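Local coordinates for protein histidinol dehydrogenase (Elizabethkingia anophelis NUHP1, PDB 6AN0) that probably catalyses the two successive NAD-dependent, zinc-requiring oxidations that turn L-histidinol into L-histidine, the final step of histidine biosynthesis, at residues A[264-269]-A[362-367]; A[140-145]-A[369-374]; A[255-260]-A[290-295]. All coordinates share one frame; numbering follows the deposited sequence.

Interaction 1: A[264-269]-A[362-367]; sequences AEHGAD and AGDYAS. With ZN (zinc ion), chain B.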
ATOM      1  N   ALA A 264      18.680  13.170  16.262  1.00 24.51           N
ATOM      2  CA  ALA A 264      18.333  14.580  16.481  1.00 25.40           C
ATOM      3  C   ALA A 264      18.964  15.495  15.443  1.00 28.52           C
ATOM      4  O   ALA A 264      18.362  16.508  15.067  1.00 27.34           O
ATOM      5  CB  ALA A 264      18.763  15.039  17.873  1.00 24.08           C
ATOM      6  N   GLU A 265      20.168  15.167  14.965  1.00 23.07           N
ATOM      7  CA  GLU A 265      20.844  16.047  14.021  1.00 29.16           C
ATOM      8  C   GLU A 265      20.203  16.039  12.637  1.00 25.75           C
ATOM      9  O   GLU A 265      20.618  16.837  11.783  1.00 30.15           O
ATOM     10  CB  GLU A 265      22.324  15.665  13.910  1.00 25.29           C
ATOM     11  CG  GLU A 265      22.568  14.530  12.925  1.00 26.62           C
ATOM     12  CD  GLU A 265      24.045  14.216  12.726  1.00 28.21           C
ATOM     13  OE1 GLU A 265      24.897  15.043  13.104  1.00 30.87           O
ATOM     14  OE2 GLU A 265      24.351  13.127  12.183  1.00 34.68           O
ATOM     15  N   HIS A 266      19.213  15.175  12.388  1.00 27.47           N
ATOM     16  CA  HIS A 266      18.578  15.141  11.071  1.00 34.15           C
ATOM     17  C   HIS A 266      17.837  16.435  10.760  1.00 37.01           C
ATOM     18  O   HIS A 266      17.867  16.915   9.622  1.00 37.86           O
ATOM     19  CB  HIS A 266      17.607  13.965  10.971  1.00 25.69           C
ATOM     20  CG  HIS A 266      18.189  12.766  10.299  1.00 35.14           C
ATOM     21  ND1 HIS A 266      18.640  12.790   8.996  1.00 41.70           N
ATOM     22  CD2 HIS A 266      18.397  11.507  10.751  1.00 40.37           C
ATOM     23  CE1 HIS A 266      19.096  11.592   8.671  1.00 45.28           C
ATOM     24  NE2 HIS A 266      18.959  10.795   9.717  1.00 36.78           N
ATOM     25  N   GLY A 267      17.146  16.995  11.746  1.00 34.38           N
ATOM     26  CA  GLY A 267      16.295  18.139  11.517  1.00 31.88           C
ATOM     27  C   GLY A 267      15.681  18.659  12.795  1.00 29.74           C
ATOM     28  O   GLY A 267      15.536  17.916  13.774  1.00 29.90           O
ATOM     29  N   ALA A 268      15.325  19.947  12.793  1.00 29.72           N
ATOM     30  CA  ALA A 268      14.747  20.574  13.973  1.00 30.38           C
ATOM     31  C   ALA A 268      13.408  19.962  14.359  1.00 35.01           C
ATOM     32  O   ALA A 268      13.011  20.072  15.522  1.00 30.74           O
ATOM     33  CB  ALA A 268      14.585  22.079  13.733  1.00 34.92           C
ATOM     34  N   ASP A 269      12.708  19.320  13.417  1.00 28.80           N
ATOM     35  CA  ASP A 269      11.408  18.707  13.671  1.00 26.37           C
ATOM     36  C   ASP A 269      11.505  17.231  14.055  1.00 27.20           C
ATOM     37  O   ASP A 269      10.474  16.607  14.333  1.00 28.60           O
ATOM     38  CB  ASP A 269      10.500  18.864  12.443  1.00 31.26           C
ATOM     39  CG  ASP A 269      10.076  20.304  12.209  1.00 51.34           C
ATOM     40  OD1 ASP A 269      10.011  21.067  13.195  1.00 55.59           O
ATOM     41  OD2 ASP A 269       9.800  20.670  11.045  1.00 50.71           O
ATOM     42  N   ALA A 362      23.849   2.230  11.209  1.00 28.98           N
ATOM     43  CA  ALA A 362      24.095   1.051  10.377  1.00 32.66           C
ATOM     44  C   ALA A 362      22.897   0.738   9.486  1.00 30.70           C
ATOM     45  O   ALA A 362      23.060   0.405   8.306  1.00 31.52           O
ATOM     46  CB  ALA A 362      24.447  -0.158  11.251  1.00 33.16           C
ATOM     47  N   GLY A 363      21.683   0.833  10.030  1.00 25.16           N
ATOM     48  CA  GLY A 363      20.507   0.630   9.200  1.00 23.37           C
ATOM     49  C   GLY A 363      20.311   1.758   8.205  1.00 26.73           C
ATOM     50  O   GLY A 363      19.853   1.533   7.080  1.00 29.38           O
ATOM     51  N   ASP A 364      20.650   2.987   8.607  1.00 30.61           N
ATOM     52  CA  ASP A 364      20.568   4.125   7.696  1.00 38.10           C
ATOM     53  C   ASP A 364      21.406   3.903   6.445  1.00 35.74           C
ATOM     54  O   ASP A 364      21.029   4.345   5.355  1.00 34.31           O
ATOM     55  CB  ASP A 364      21.037   5.408   8.389  1.00 30.98           C
ATOM     56  CG  ASP A 364      20.029   5.944   9.381  1.00 41.03           C
ATOM     57  OD1 ASP A 364      18.863   5.480   9.378  1.00 36.11           O
ATOM     58  OD2 ASP A 364      20.427   6.823  10.177  1.00 27.67           O
ATOM     59  N   TYR A 365      22.559   3.242   6.584  1.00 27.60           N
ATOM     60  CA  TYR A 365      23.547   3.221   5.514  1.00 21.39           C
ATOM     61  C   TYR A 365      23.810   1.842   4.932  1.00 27.65           C
ATOM     62  O   TYR A 365      23.825   1.699   3.702  1.00 33.67           O
ATOM     63  CB  TYR A 365      24.878   3.811   6.002  1.00 29.59           C
ATOM     64  CG  TYR A 365      24.848   5.308   6.161  1.00 30.84           C
ATOM     65  CD1 TYR A 365      24.825   6.141   5.047  1.00 28.07           C
ATOM     66  CD2 TYR A 365      24.844   5.890   7.422  1.00 30.14           C
ATOM     67  CE1 TYR A 365      24.801   7.515   5.188  1.00 37.55           C
ATOM     68  CE2 TYR A 365      24.821   7.258   7.574  1.00 32.14           C
ATOM     69  CZ  TYR A 365      24.789   8.067   6.456  1.00 32.42           C
ATOM     70  OH  TYR A 365      24.761   9.433   6.614  1.00 30.19           O
ATOM     71  N   ALA A 366      24.043   0.820   5.759  1.00 28.82           N
ATOM     72  CA  ALA A 366      24.793  -0.325   5.240  1.00 31.04           C
ATOM     73  C   ALA A 366      24.351  -1.718   5.675  1.00 28.53           C
ATOM     74  O   ALA A 366      24.826  -2.682   5.065  1.00 34.05           O
ATOM     75  CB  ALA A 366      26.278  -0.170   5.602  1.00 30.17           C
ATOM     76  N   SER A 367      23.504  -1.882   6.699  1.00 29.43           N
ATOM     77  CA  SER A 367      23.191  -3.236   7.168  1.00 25.46           C
ATOM     78  C   SER A 367      22.434  -4.040   6.118  1.00 28.16           C
ATOM     79  O   SER A 367      22.604  -5.265   6.026  1.00 27.89           O
ATOM     80  CB  SER A 367      22.390  -3.180   8.468  1.00 32.25           C
ATOM     81  OG  SER A 367      21.057  -2.753   8.231  1.00 35.62           O
TER
HETATM   82 ZN    ZN B 501      19.667   8.845   9.900  0.53 26.74          ZN
HETATM   83  O   HOH W   1      17.666   7.941   9.527  1.00 39.40           O
HETATM   84  O   HOH W   2      18.966   8.782  11.815  1.00 40.52           O
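H266 and D364 meet through a zinc ion, a clear case of a metal site joining chain segments that scarcely pack. The imidazole offers NE2, 2.1 Å from the zinc, and the carboxylate offers OD2, 2.2 Å from it. These two ligands stand almost trans, NE2–zinc–OD2 being about 177°, so the metal sits between the groups like a bead on a straight rod. CD2 and CE1 of H266 both lie 3.1 Å from the zinc, which therefore faces the NE2 corner squarely. D364 binds with one oxygen: its OD1 stays 3.5 Å from the zinc and instead receives a weak hydrogen bond from a metal-bound water. With CG beside its own backbone N (chi1 -74°), the carboxylate points from the helix to the metal.

Between the two segments, the tight part is this line of bonds. Away from it the contact is loose: the CA atoms of H266 and D364 are 11.7 Å apart, and the segments bury little of each other. Two waters are zinc ligands in positions the two segments do not fill, one of them in the plane of the imidazole at its edge, and toward D269 the loop becomes exposed. H423 of the second subunit supplies the fifth ligand, and E265 holds its other ring nitrogen as a second-shell acceptor. The site thus belongs to the dimer interface, as expected for histidinol dehydrogenase.

In the fold, H266 lies in the loop linking helix 253-264 to strand 271-276, with A264 and A268 against helix 299-307. D364 rides on the short helix 360-365, which follows strand 351-354 at the edge of the parallel sheet, while A362 and A366 pack on helix 401-417 of the second subunit.

Interaction 2: A[140-145]-A[369-374]; sequences LFSTVL and TNHTLP
A second-shell support of the zinc site is formed where H371, in the loop after helix 360-365, meets S142 and T143 in the first turn of helix 142-154. It shows how hydroxyls can meet a ring at its edge. T143 OG1 makes a 2.9 Å hydrogen bond with H371 NE2, lying in the plane of the imidazole; either partner could be the donor. The other ring nitrogen, ND1, is hydrogen-bonded to the backbone O of the zinc ligand D364. Held at both nitrogens, the imidazole should have little freedom to turn, and it ties the metal-binding helix to helix 142-154.

S142 adds a second in-plane neighbour: its OG comes 3.2 Å from H371 CE1, the carbon between the two ring nitrogens. That hydroxyl has its stronger partner in E418 of the second subunit, a predicted substrate-binding residue. The T143 side chain crosses the histidine at about a right angle. Its OG1 lies beside T143's own backbone N (chi1 -58°), which turns the hydroxyl to the ring and sends CG2 to the fringe of the contact, 4.5 Å from T372 OG1.

The loop carrying H371 is itself shaped by an Asx turn and is fastened again to helix 142-154 where N370 ND2 bonds to M146 O. In that turn, N370 OD1 takes the backbone N of T372 at 2.9 Å, the N-H pointing at a lone pair in the carbonyl plane with an N-H...O angle of 158°.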
ATOM      1  N   LEU A 140      21.954  13.312   0.413  1.00 66.23           N
ATOM      2  CA  LEU A 140      21.481  12.058   0.999  1.00 54.90           C
ATOM      3  C   LEU A 140      21.387  10.996  -0.099  1.00 38.32           C
ATOM      4  O   LEU A 140      20.322  10.495  -0.453  1.00 46.37           O
ATOM      5  CB  LEU A 140      20.157  12.248   1.730  1.00 58.09           C
ATOM      6  CG  LEU A 140      20.169  13.030   3.057  1.00 51.62           C
ATOM      7  CD1 LEU A 140      19.072  12.539   3.999  1.00 54.45           C
ATOM      8  CD2 LEU A 140      21.529  13.006   3.759  1.00 48.18           C
ATOM      9  N   PHE A 141      22.559  10.664  -0.649  1.00 29.96           N
ATOM     10  CA  PHE A 141      22.667   9.675  -1.716  1.00 29.09           C
ATOM     11  C   PHE A 141      22.346   8.259  -1.242  1.00 25.58           C
ATOM     12  O   PHE A 141      22.110   7.381  -2.077  1.00 27.04           O
ATOM     13  CB  PHE A 141      24.080   9.704  -2.312  1.00 35.63           C
ATOM     14  CG  PHE A 141      25.160   9.423  -1.304  1.00 28.73           C
ATOM     15  CD1 PHE A 141      25.541   8.122  -1.017  1.00 29.95           C
ATOM     16  CD2 PHE A 141      25.762  10.461  -0.616  1.00 35.39           C
ATOM     17  CE1 PHE A 141      26.498   7.866  -0.070  1.00 30.37           C
ATOM     18  CE2 PHE A 141      26.735  10.212   0.323  1.00 38.07           C
ATOM     19  CZ  PHE A 141      27.104   8.912   0.596  1.00 37.97           C
ATOM     20  N   SER A 142      22.373   8.001   0.068  1.00 24.52           N
ATOM     21  CA  SER A 142      22.006   6.667   0.544  1.00 22.61           C
ATOM     22  C   SER A 142      20.566   6.322   0.164  1.00 24.55           C
ATOM     23  O   SER A 142      20.240   5.149  -0.066  1.00 23.07           O
ATOM     24  CB  SER A 142      22.207   6.577   2.062  1.00 28.52           C
ATOM     25  OG  SER A 142      21.463   7.589   2.742  1.00 32.62           O
ATOM     26  N   THR A 143      19.689   7.325   0.079  1.00 21.94           N
ATOM     27  CA  THR A 143      18.315   7.052  -0.334  1.00 18.08           C
ATOM     28  C   THR A 143      18.245   6.534  -1.767  1.00 22.43           C
ATOM     29  O   THR A 143      17.331   5.773  -2.110  1.00 20.73           O
ATOM     30  CB  THR A 143      17.478   8.322  -0.162  1.00 27.22           C
ATOM     31  OG1 THR A 143      17.546   8.719   1.208  1.00 25.71           O
ATOM     32  CG2 THR A 143      16.012   8.077  -0.525  1.00 27.94           C
ATOM     33  N   VAL A 144      19.191   6.933  -2.622  1.00 21.48           N
ATOM     34  CA  VAL A 144      19.235   6.391  -3.978  1.00 23.06           C
ATOM     35  C   VAL A 144      19.387   4.873  -3.937  1.00 20.39           C
ATOM     36  O   VAL A 144      18.688   4.145  -4.654  1.00 20.91           O
ATOM     37  CB  VAL A 144      20.364   7.051  -4.789  1.00 27.74           C
ATOM     38  CG1 VAL A 144      20.461   6.412  -6.163  1.00 19.60           C
ATOM     39  CG2 VAL A 144      20.129   8.560  -4.896  1.00 23.42           C
ATOM     40  N   LEU A 145      20.302   4.373  -3.097  1.00 20.16           N
ATOM     41  CA  LEU A 145      20.451   2.921  -2.954  1.00 19.80           C
ATOM     42  C   LEU A 145      19.175   2.273  -2.431  1.00 24.61           C
ATOM     43  O   LEU A 145      18.762   1.212  -2.919  1.00 21.49           O
ATOM     44  CB  LEU A 145      21.611   2.586  -2.009  1.00 15.95           C
ATOM     45  CG  LEU A 145      23.015   2.992  -2.444  1.00 24.52           C
ATOM     46  CD1 LEU A 145      24.024   2.633  -1.354  1.00 27.61           C
ATOM     47  CD2 LEU A 145      23.370   2.330  -3.775  1.00 25.21           C
ATOM     48  N   THR A 369      18.856  -3.372   5.544  1.00 19.87           N
ATOM     49  CA  THR A 369      17.453  -3.020   5.686  1.00 20.87           C
ATOM     50  C   THR A 369      17.196  -1.687   4.991  1.00 21.05           C
ATOM     51  O   THR A 369      18.125  -0.961   4.626  1.00 23.64           O
ATOM     52  CB  THR A 369      17.068  -2.919   7.162  1.00 23.62           C
ATOM     53  OG1 THR A 369      17.889  -1.924   7.799  1.00 27.81           O
ATOM     54  CG2 THR A 369      17.285  -4.259   7.864  1.00 25.97           C
ATOM     55  N   ASN A 370      15.919  -1.359   4.811  1.00 18.77           N
ATOM     56  CA  ASN A 370      15.553  -0.129   4.114  1.00 23.06           C
ATOM     57  C   ASN A 370      15.329   1.010   5.104  1.00 21.63           C
ATOM     58  O   ASN A 370      14.605   0.842   6.086  1.00 24.08           O
ATOM     59  CB  ASN A 370      14.287  -0.335   3.287  1.00 22.28           C
ATOM     60  CG  ASN A 370      14.239   0.587   2.107  1.00 23.11           C
ATOM     61  OD1 ASN A 370      14.072   1.798   2.263  1.00 22.71           O
ATOM     62  ND2 ASN A 370      14.440   0.029   0.915  1.00 21.51           N
ATOM     63  N   HIS A 371      15.924   2.174   4.835  1.00 22.42           N
ATOM     64  CA  HIS A 371      15.757   3.295   5.755  1.00 20.52           C
ATOM     65  C   HIS A 371      14.570   4.186   5.409  1.00 18.12           C
ATOM     66  O   HIS A 371      14.332   5.183   6.113  1.00 22.38           O
ATOM     67  CB  HIS A 371      17.069   4.110   5.873  1.00 21.15           C
ATOM     68  CG  HIS A 371      17.368   5.055   4.739  1.00 24.46           C
ATOM     69  ND1 HIS A 371      18.656   5.469   4.462  1.00 27.01           N
ATOM     70  CD2 HIS A 371      16.569   5.718   3.864  1.00 29.39           C
ATOM     71  CE1 HIS A 371      18.639   6.327   3.456  1.00 28.81           C
ATOM     72  NE2 HIS A 371      17.384   6.494   3.075  1.00 30.34           N
ATOM     73  N   THR A 372      13.827   3.868   4.342  1.00 21.82           N
ATOM     74  CA  THR A 372      12.644   4.652   3.953  1.00 19.36           C
ATOM     75  C   THR A 372      11.451   4.066   4.704  1.00 21.50           C
ATOM     76  O   THR A 372      10.859   3.064   4.284  1.00 23.98           O
ATOM     77  CB  THR A 372      12.448   4.634   2.441  1.00 20.84           C
ATOM     78  OG1 THR A 372      13.661   5.061   1.813  1.00 24.44           O
ATOM     79  CG2 THR A 372      11.363   5.630   2.035  1.00 23.33           C
ATOM     80  N   LEU A 373      11.102   4.695   5.825  1.00 20.24           N
ATOM     81  CA  LEU A 373      10.293   4.095   6.877  1.00 20.12           C
ATOM     82  C   LEU A 373       9.156   5.009   7.310  1.00 20.23           C
ATOM     83  O   LEU A 373       9.272   6.234   7.232  1.00 20.94           O
ATOM     84  CB  LEU A 373      11.161   3.783   8.098  1.00 18.05           C
ATOM     85  CG  LEU A 373      12.245   2.731   7.903  1.00 20.10           C
ATOM     86  CD1 LEU A 373      13.286   2.852   9.016  1.00 21.98           C
ATOM     87  CD2 LEU A 373      11.598   1.354   7.937  1.00 20.74           C
ATOM     88  N   PRO A 374       8.058   4.432   7.806  1.00 18.44           N
ATOM     89  CA  PRO A 374       6.892   5.237   8.217  1.00 19.98           C
ATOM     90  C   PRO A 374       7.137   5.936   9.547  1.00 19.00           C
ATOM     91  O   PRO A 374       7.548   5.317  10.535  1.00 26.08           O
ATOM     92  CB  PRO A 374       5.771   4.198   8.344  1.00 20.39           C
ATOM     93  CG  PRO A 374       6.496   2.941   8.703  1.00 20.02           C
ATOM     94  CD  PRO A 374       7.791   2.982   7.907  1.00 18.39           C
TER

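Interaction 3: A[255-260]-A[290-295]; sequences FVAADL and ENQLTQ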
ATOM      1  N   PHE A 255      26.765   4.976  24.230  1.00 28.38           N
ATOM      2  CA  PHE A 255      26.165   4.530  22.972  1.00 24.85           C
ATOM      3  C   PHE A 255      24.766   5.109  22.803  1.00 27.11           C
ATOM      4  O   PHE A 255      24.402   5.584  21.719  1.00 22.98           O
ATOM      5  CB  PHE A 255      26.080   3.000  22.910  1.00 21.13           C
ATOM      6  CG  PHE A 255      27.402   2.279  22.877  1.00 24.12           C
ATOM      7  CD1 PHE A 255      28.613   2.948  22.974  1.00 23.99           C
ATOM      8  CD2 PHE A 255      27.417   0.887  22.755  1.00 24.38           C
ATOM      9  CE1 PHE A 255      29.801   2.254  22.948  1.00 28.34           C
ATOM     10  CE2 PHE A 255      28.604   0.188  22.732  1.00 27.97           C
ATOM     11  CZ  PHE A 255      29.802   0.869  22.835  1.00 34.75           C
ATOM     12  N   VAL A 256      23.956   5.051  23.865  1.00 24.31           N
ATOM     13  CA  VAL A 256      22.576   5.525  23.779  1.00 25.92           C
ATOM     14  C   VAL A 256      22.540   7.018  23.461  1.00 23.49           C
ATOM     15  O   VAL A 256      21.767   7.466  22.605  1.00 24.52           O
ATOM     16  CB  VAL A 256      21.818   5.200  25.082  1.00 25.12           C
ATOM     17  CG1 VAL A 256      20.456   5.888  25.098  1.00 20.80           C
ATOM     18  CG2 VAL A 256      21.646   3.681  25.241  1.00 27.05           C
ATOM     19  N   ALA A 257      23.373   7.808  24.139  1.00 23.98           N
ATOM     20  CA  ALA A 257      23.426   9.238  23.841  1.00 22.92           C
ATOM     21  C   ALA A 257      23.794   9.495  22.383  1.00 23.95           C
ATOM     22  O   ALA A 257      23.188  10.350  21.718  1.00 26.36           O
ATOM     23  CB  ALA A 257      24.424   9.923  24.768  1.00 24.72           C
ATOM     24  N   ALA A 258      24.784   8.763  21.864  1.00 27.36           N
ATOM     25  CA  ALA A 258      25.182   8.938  20.469  1.00 21.21           C
ATOM     26  C   ALA A 258      24.051   8.572  19.513  1.00 25.20           C
ATOM     27  O   ALA A 258      23.854   9.242  18.488  1.00 24.11           O
ATOM     28  CB  ALA A 258      26.432   8.102  20.175  1.00 20.95           C
ATOM     29  N   ASP A 259      23.288   7.522  19.832  1.00 24.51           N
ATOM     30  CA  ASP A 259      22.154   7.140  18.991  1.00 23.96           C
ATOM     31  C   ASP A 259      21.084   8.229  18.975  1.00 25.34           C
ATOM     32  O   ASP A 259      20.576   8.602  17.907  1.00 24.55           O
ATOM     33  CB  ASP A 259      21.570   5.810  19.473  1.00 21.88           C
ATOM     34  CG  ASP A 259      22.540   4.648  19.266  1.00 30.41           C
ATOM     35  OD1 ASP A 259      23.397   4.756  18.363  1.00 31.03           O
ATOM     36  OD2 ASP A 259      22.449   3.632  19.992  1.00 32.63           O
ATOM     37  N   LEU A 260      20.725   8.745  20.153  1.00 23.28           N
ATOM     38  CA  LEU A 260      19.775   9.851  20.227  1.00 26.04           C
ATOM     39  C   LEU A 260      20.254  11.039  19.407  1.00 26.95           C
ATOM     40  O   LEU A 260      19.479  11.646  18.657  1.00 25.99           O
ATOM     41  CB  LEU A 260      19.566  10.277  21.679  1.00 24.27           C
ATOM     42  CG  LEU A 260      18.944   9.259  22.631  1.00 28.79           C
ATOM     43  CD1 LEU A 260      18.936   9.836  24.034  1.00 31.06           C
ATOM     44  CD2 LEU A 260      17.531   8.896  22.161  1.00 21.70           C
ATOM     45  N   GLU A 290      24.643  15.775  26.837  1.00 31.06           N
ATOM     46  CA  GLU A 290      25.121  17.144  26.983  1.00 32.19           C
ATOM     47  C   GLU A 290      26.569  17.266  26.527  1.00 34.90           C
ATOM     48  O   GLU A 290      26.924  18.203  25.801  1.00 37.75           O
ATOM     49  CB  GLU A 290      24.979  17.607  28.439  1.00 39.44           C
ATOM     50  CG  GLU A 290      23.537  17.799  28.897  1.00 51.49           C
ATOM     51  CD  GLU A 290      22.706  18.607  27.908  1.00 67.19           C
ATOM     52  OE1 GLU A 290      21.688  18.079  27.411  1.00 75.29           O
ATOM     53  OE2 GLU A 290      23.074  19.766  27.620  1.00 74.17           O
ATOM     54  N   ASN A 291      27.422  16.325  26.951  1.00 33.15           N
ATOM     55  CA  ASN A 291      28.836  16.387  26.589  1.00 39.17           C
ATOM     56  C   ASN A 291      29.043  16.177  25.093  1.00 34.20           C
ATOM     57  O   ASN A 291      29.810  16.911  24.461  1.00 37.75           O
ATOM     58  CB  ASN A 291      29.631  15.360  27.387  1.00 39.84           C
ATOM     59  CG  ASN A 291      29.797  15.758  28.833  1.00 60.53           C
ATOM     60  OD1 ASN A 291      29.575  16.914  29.198  1.00 69.76           O
ATOM     61  ND2 ASN A 291      30.198  14.805  29.669  1.00 69.53           N
ATOM     62  N   GLN A 292      28.369  15.184  24.511  1.00 33.67           N
ATOM     63  CA  GLN A 292      28.531  14.921  23.084  1.00 28.14           C
ATOM     64  C   GLN A 292      27.934  16.027  22.226  1.00 35.49           C
ATOM     65  O   GLN A 292      28.456  16.314  21.144  1.00 34.00           O
ATOM     66  CB  GLN A 292      27.895  13.577  22.710  1.00 25.47           C
ATOM     67  CG  GLN A 292      28.613  12.378  23.294  1.00 27.40           C
ATOM     68  CD  GLN A 292      27.988  11.072  22.854  1.00 33.52           C
ATOM     69  OE1 GLN A 292      27.508  10.959  21.727  1.00 30.68           O
ATOM     70  NE2 GLN A 292      27.984  10.079  23.741  1.00 30.98           N
ATOM     71  N   LEU A 293      26.848  16.655  22.685  1.00 30.63           N
ATOM     72  CA  LEU A 293      26.211  17.710  21.902  1.00 36.94           C
ATOM     73  C   LEU A 293      27.187  18.836  21.582  1.00 37.29           C
ATOM     74  O   LEU A 293      27.148  19.402  20.483  1.00 37.14           O
ATOM     75  CB  LEU A 293      24.995  18.253  22.653  1.00 37.18           C
ATOM     76  CG  LEU A 293      24.208  19.380  21.978  1.00 36.72           C
ATOM     77  CD1 LEU A 293      23.695  18.925  20.625  1.00 36.86           C
ATOM     78  CD2 LEU A 293      23.064  19.825  22.860  1.00 35.43           C
ATOM     79  N   THR A 294      28.079  19.167  22.523  1.00 33.42           N
ATOM     80  CA  THR A 294      29.015  20.268  22.318  1.00 44.23           C
ATOM     81  C   THR A 294      29.915  20.055  21.106  1.00 42.42           C
ATOM     82  O   THR A 294      30.453  21.029  20.570  1.00 43.30           O
ATOM     83  CB  THR A 294      29.890  20.475  23.563  1.00 48.16           C
ATOM     84  OG1 THR A 294      30.642  19.284  23.832  1.00 53.20           O
ATOM     85  CG2 THR A 294      29.040  20.810  24.778  1.00 43.31           C
ATOM     86  N   GLN A 295      30.087  18.816  20.660  1.00 37.07           N
ATOM     87  CA  GLN A 295      31.010  18.508  19.580  1.00 41.63           C
ATOM     88  C   GLN A 295      30.337  18.409  18.214  1.00 43.32           C
ATOM     89  O   GLN A 295      31.027  18.164  17.220  1.00 44.13           O
ATOM     90  CB  GLN A 295      31.746  17.200  19.894  1.00 43.84           C
ATOM     91  CG  GLN A 295      32.422  17.202  21.260  1.00 50.85           C
ATOM     92  CD  GLN A 295      33.461  18.307  21.400  1.00 54.71           C
ATOM     93  OE1 GLN A 295      34.412  18.381  20.625  1.00 49.48           O
ATOM     94  NE2 GLN A 295      33.278  19.170  22.394  1.00 51.60           N
TER
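Q292 reaches from one helix to the next and lays its amide against A257 and A258, so that a single long side chain spans the gap between two backbones. Its conformation explains the reach. CG stands beside the backbone N (chi1 -68°), and beyond it the chain is extended (chi2 -178°), carrying the amide straight across to the neighbouring helix.

The two ends of the amide then part company. OE1 lies 3.3 Å from A258 CA and 3.4 Å from A258 CB, resting on the helix flank, while NE2 lies 3.7 Å from A257 CB. No hydrogen bond joins the two segments here, but NE2 is not left without partners: it bonds to the backbone O of E254, one turn earlier on the receiving helix, and to OE1 of Q288 on its own helix. Alanines at the landing place let the amide come close to the helix backbone, with the CA atoms of A258 and Q292 7.3 Å apart.

Farther along the same segment, side chains bond to one another and to the backbone. T294 OG1 donates to N291 O at 2.6 Å and accepts from Q295 NE2 at 3.0 Å, the latter bond fairly straight at 162°. On the receiving helix, D259 points away and forms a salt bridge with R430 of the second subunit.

Helices 253-264 and 279-293 follow strands 242-247 and 271-276, which are parallel neighbours in the sheet; their packing is that of consecutive connecting helices in beta-alpha-beta crossovers of an open, parallel alpha/beta domain.

In the fold
From the N terminus, the first of these segments the chain reaches is 140-145, at helix 142-154, and the loop opened there closes only when 369-374 returns to it in interaction 2. Both other contacts are nested inside it. Interaction 3 closes a short loop from 255-260 to 290-295, containing strand 271-276; interaction 1 starts within that loop, at 264-269, and ends beyond it, at 362-367, so the two cross. Interaction 3 joins successive helices beside the parallel sheet, interaction 1 links the loop before strand 271-276 to helix 360-365, which follows the sheet's edge strand 351-354, and interaction 2 continues to helix 142-154, beside the mixed sheet. Interactions 1 and 2 touch directly, and all three also meet the second subunit.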